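PDB 4ZMI: telomere length regulator taz1 from Schizosaccharomyces pombe, which binds double-stranded telomeric DNA and regulates telomere length and function, being required for silencing of telomere-adjacent genes and for normal meiosis or sporulation. Local coordinates for residues 57-65 with 101-111. Sequence-based numbering, arbitrary orientation.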
loop_
_atom_site.group_PDB
_atom_site.type_symbol
_atom_site.label_atom_id
_atom_site.label_comp_id
_atom_site.label_asym_id
_atom_site.label_seq_id
_atom_site.Cartn_x
_atom_site.Cartn_y
_atom_site.Cartn_z
ATOM N N ASP A 57 15.642 9.296 9.135
ATOM C CA ASP A 57 16.042 9.275 7.744
ATOM C C ASP A 57 14.967 8.630 6.870
ATOM O O ASP A 57 14.680 9.103 5.777
ATOM C CB ASP A 57 17.375 8.560 7.571
ATOM C CG ASP A 57 17.776 8.437 6.124
ATOM O OD1 ASP A 57 17.813 7.299 5.612
ATOM O OD2 ASP A 57 18.027 9.485 5.492
ATOM N N LEU A 58 14.371 7.550 7.355
ATOM C CA LEU A 58 13.298 6.891 6.621
ATOM C C LEU A 58 12.159 7.866 6.304
ATOM O O LEU A 58 11.741 7.975 5.152
ATOM C CB LEU A 58 12.778 5.664 7.380
ATOM C CG LEU A 58 13.618 4.385 7.279
ATOM C CD1 LEU A 58 13.068 3.314 8.203
ATOM C CD2 LEU A 58 13.669 3.869 5.842
ATOM N N TYR A 59 11.682 8.589 7.317
ATOM C CA TYR A 59 10.599 9.550 7.122
ATOM C C TYR A 59 11.002 10.762 6.270
ATOM O O TYR A 59 10.166 11.287 5.526
ATOM C CB TYR A 59 9.989 9.990 8.462
ATOM C CG TYR A 59 9.087 8.945 9.104
ATOM C CD1 TYR A 59 9.611 7.753 9.595
ATOM C CD2 TYR A 59 7.711 9.151 9.226
ATOM C CE1 TYR A 59 8.795 6.788 10.183
ATOM C CE2 TYR A 59 6.884 8.184 9.817
ATOM C CZ TYR A 59 7.439 7.005 10.293
ATOM O OH TYR A 59 6.651 6.034 10.884
ATOM N N GLU A 60 12.261 11.204 6.356
ATOM C CA GLU A 60 12.690 12.339 5.527
ATOM C C GLU A 60 12.720 11.969 4.044
ATOM O O GLU A 60 12.284 12.750 3.197
ATOM C CB GLU A 60 14.042 12.933 5.972
ATOM C CG GLU A 60 15.265 12.129 5.536
ATOM C CD GLU A 60 16.568 12.860 5.758
ATOM O OE1 GLU A 60 16.635 14.054 5.398
ATOM O OE2 GLU A 60 17.520 12.242 6.284
ATOM N N PHE A 61 13.220 10.780 3.726
ATOM C CA PHE A 61 13.222 10.342 2.343
ATOM C C PHE A 61 11.788 10.219 1.813
ATOM O O PHE A 61 11.503 10.616 0.681
ATOM C CB PHE A 61 13.952 9.020 2.210
ATOM C CG PHE A 61 13.957 8.471 0.815
ATOM C CD1 PHE A 61 14.753 9.041 -0.159
ATOM C CD2 PHE A 61 13.183 7.375 0.483
ATOM C CE1 PHE A 61 14.767 8.533 -1.441
ATOM C CE2 PHE A 61 13.194 6.860 -0.797
ATOM C CZ PHE A 61 13.985 7.438 -1.759
ATOM N N ASN A 62 10.889 9.686 2.642
ATOM C CA ASN A 62 9.486 9.545 2.264
ATOM C C ASN A 62 8.806 10.880 2.112
ATOM O O ASN A 62 7.958 11.053 1.256
ATOM C CB ASN A 62 8.735 8.712 3.300
ATOM C CG ASN A 62 7.250 8.677 3.055
ATOM O OD1 ASN A 62 6.492 9.400 3.696
ATOM N ND2 ASN A 62 6.819 7.817 2.139
ATOM N N GLU A 63 9.175 11.818 2.969
ATOM C CA GLU A 63 8.683 13.179 2.880
ATOM C C GLU A 63 9.046 13.853 1.547
ATOM O O GLU A 63 8.176 14.453 0.913
ATOM C CB GLU A 63 9.226 14.013 4.033
ATOM C CG GLU A 63 8.848 15.477 3.954
ATOM C CD GLU A 63 7.488 15.742 4.545
ATOM O OE1 GLU A 63 6.942 14.817 5.187
ATOM O OE2 GLU A 63 6.975 16.869 4.370
ATOM N N GLN A 64 10.314 13.768 1.133
ATOM C CA GLN A 64 10.745 14.382 -0.130
ATOM C C GLN A 64 9.980 13.731 -1.267
ATOM O O GLN A 64 9.418 14.416 -2.117
ATOM C CB GLN A 64 12.264 14.248 -0.376
ATOM C CG GLN A 64 12.750 14.915 -1.700
ATOM C CD GLN A 64 14.043 14.319 -2.280
ATOM O OE1 GLN A 64 14.794 13.628 -1.586
ATOM N NE2 GLN A 64 14.297 14.583 -3.563
ATOM N N LEU A 65 9.956 12.401 -1.260
ATOM C CA LEU A 65 9.236 11.619 -2.257
ATOM C C LEU A 65 7.808 12.132 -2.411
ATOM O O LEU A 65 7.356 12.461 -3.508
ATOM C CB LEU A 65 9.210 10.158 -1.818
ATOM C CG LEU A 65 8.622 9.112 -2.757
ATOM C CD1 LEU A 65 9.364 9.098 -4.065
ATOM C CD2 LEU A 65 8.724 7.762 -2.094
ATOM N N ILE A 101 9.666 1.979 -5.605
ATOM C CA ILE A 101 9.241 3.119 -4.789
ATOM C C ILE A 101 8.017 2.748 -3.930
ATOM O O ILE A 101 7.944 3.058 -2.735
ATOM C CB ILE A 101 8.896 4.341 -5.678
ATOM C CG1 ILE A 101 10.113 4.766 -6.496
ATOM C CG2 ILE A 101 8.408 5.504 -4.836
ATOM C CD1 ILE A 101 9.764 5.198 -7.900
ATOM N N GLN A 102 7.059 2.071 -4.543
ATOM C CA GLN A 102 5.856 1.677 -3.828
ATOM C C GLN A 102 6.184 0.706 -2.668
ATOM O O GLN A 102 5.625 0.822 -1.573
ATOM C CB GLN A 102 4.868 1.066 -4.816
ATOM C CG GLN A 102 3.579 0.569 -4.216
ATOM C CD GLN A 102 2.784 -0.255 -5.199
ATOM O OE1 GLN A 102 3.185 -1.360 -5.556
ATOM N NE2 GLN A 102 1.658 0.286 -5.661
ATOM N N PHE A 103 7.104 -0.226 -2.921
ATOM C CA PHE A 103 7.596 -1.177 -1.911
ATOM C C PHE A 103 8.037 -0.416 -0.676
ATOM O O PHE A 103 7.581 -0.687 0.440
ATOM C CB PHE A 103 8.796 -1.951 -2.463
ATOM C CG PHE A 103 8.993 -3.306 -1.853
ATOM C CD1 PHE A 103 8.882 -4.445 -2.634
ATOM C CD2 PHE A 103 9.303 -3.443 -0.509
ATOM C CE1 PHE A 103 9.061 -5.700 -2.082
ATOM C CE2 PHE A 103 9.481 -4.695 0.049
ATOM C CZ PHE A 103 9.358 -5.828 -0.740
ATOM N N PHE A 104 8.920 0.555 -0.893
ATOM C CA PHE A 104 9.407 1.398 0.190
ATOM C C PHE A 104 8.259 2.045 0.942
ATOM O O PHE A 104 8.246 2.050 2.166
ATOM C CB PHE A 104 10.365 2.482 -0.316
ATOM C CG PHE A 104 10.710 3.507 0.728
ATOM C CD1 PHE A 104 11.682 3.245 1.674
ATOM C CD2 PHE A 104 10.034 4.706 0.791
ATOM C CE1 PHE A 104 11.990 4.173 2.643
ATOM C CE2 PHE A 104 10.330 5.630 1.764
ATOM C CZ PHE A 104 11.311 5.371 2.683
ATOM N N THR A 105 7.298 2.593 0.203
ATOM C CA THR A 105 6.189 3.286 0.842
ATOM C C THR A 105 5.324 2.293 1.619
ATOM O O THR A 105 4.774 2.631 2.660
ATOM C CB THR A 105 5.361 4.113 -0.157
ATOM O OG1 THR A 105 4.833 3.265 -1.184
ATOM C CG2 THR A 105 6.245 5.179 -0.795
ATOM N N GLY A 106 5.221 1.067 1.117
ATOM C CA GLY A 106 4.565 0.006 1.857
ATOM C C GLY A 106 5.294 -0.378 3.147
ATOM O O GLY A 106 4.701 -0.309 4.222
ATOM N N LEU A 107 6.575 -0.752 3.031
ATOM C CA LEU A 107 7.394 -1.258 4.149
ATOM C C LEU A 107 7.407 -0.337 5.363
ATOM O O LEU A 107 7.181 -0.783 6.471
ATOM C CB LEU A 107 8.838 -1.437 3.702
ATOM C CG LEU A 107 9.598 -2.761 3.718
ATOM C CD1 LEU A 107 11.107 -2.445 3.831
ATOM C CD2 LEU A 107 9.134 -3.710 4.807
ATOM N N ILE A 108 7.680 0.947 5.158
ATOM C CA ILE A 108 7.805 1.881 6.281
ATOM C C ILE A 108 6.467 2.188 6.942
ATOM O O ILE A 108 6.428 2.757 8.038
ATOM C CB ILE A 108 8.428 3.239 5.863
ATOM C CG1 ILE A 108 7.468 4.051 4.995
ATOM C CG2 ILE A 108 9.740 3.054 5.131
ATOM C CD1 ILE A 108 8.027 5.389 4.608
ATOM N N ASP A 109 5.377 1.865 6.246
ATOM C CA ASP A 109 4.031 2.061 6.772
ATOM C C ASP A 109 3.775 1.022 7.866
ATOM O O ASP A 109 2.848 1.167 8.661
ATOM C CB ASP A 109 2.982 1.955 5.647
ATOM C CG ASP A 109 1.597 2.441 6.069
ATOM O OD1 ASP A 109 1.508 3.380 6.881
ATOM O OD2 ASP A 109 0.590 1.884 5.577
ATOM N N LEU A 110 4.624 -0.002 7.919
ATOM C CA LEU A 110 4.596 -0.982 9.009
ATOM C C LEU A 110 4.996 -0.346 10.323
ATOM O O LEU A 110 4.837 -0.949 11.384
ATOM C CB LEU A 110 5.561 -2.123 8.720
ATOM C CG LEU A 110 5.161 -2.980 7.532
ATOM C CD1 LEU A 110 6.330 -3.843 7.097
ATOM C CD2 LEU A 110 3.918 -3.812 7.877
ATOM N N LEU A 111 5.538 0.867 10.242
ATOM C CA LEU A 111 5.989 1.593 11.424
ATOM C C LEU A 111 4.871 2.420 12.061
ATOM O O LEU A 111 5.067 3.046 13.098
ATOM C CB LEU A 111 7.186 2.487 11.075
ATOM C CG LEU A 111 8.437 1.765 10.562
ATOM C CD1 LEU A 111 9.555 2.733 10.219
ATOM C CD2 LEU A 111 8.914 0.737 11.593
#
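The CA atoms of L58, N62 and L65 lie nearest those of I108, T105 and I101, as the chain of 101-111 runs obliquely against helix 57-65; the axes of 57-65 and 101-107 make 131° between their N-to-C directions. These axes approach to 11.1 Å, and no hydrogen bond spans the interface; side-chain packing joins the two.

The F104 ring is inserted between F61 and I108. A chi1 of 170° swings it away from its backbone N and across to helix 57-65. There F61 meets it in a T-shaped stack, the F61 edge turned to the F104 face with ring centres 5.1 Å apart and planes at 84°. The methyl CG2 of I108, from the ring's own segment, covers the opposite face near the rim. Around the edge, the carbonyl O of L58 lies in the ring plane, 3.6 Å from F104 CZ, while L58 CD2 packs 3.6 Å from F104 CE1. Replacing F104 with alanine would probably open a gap between F61 and I108, and leave L58 CD2 without the ring edge it packs on.

On one side of this ring, L65 CD2 sits 3.6 Å from I101 CG2. The T105 hydroxyl is engaged by Q102 O (OG1 to O, 2.6 Å), a carbonyl that G106 N also uses, and by T75; the T105 methyl is the part that meets L65. N62 lies along I108 CD1 with CB, CG and ND2, CB nearest at 3.6 Å. Toward the other end, L58 and Y59 meet L111, with Y59 OH 3.6 Å from L111 CB.

F61 continues onto I18 and M21 of helix 5-35, while L58 and L111 both reach L50 of helix 43-50. The contact thus joins helices 52-68 and 95-107 within the buried interior of the all-helical domain of Taz1, assigned by sequence to the TRF family.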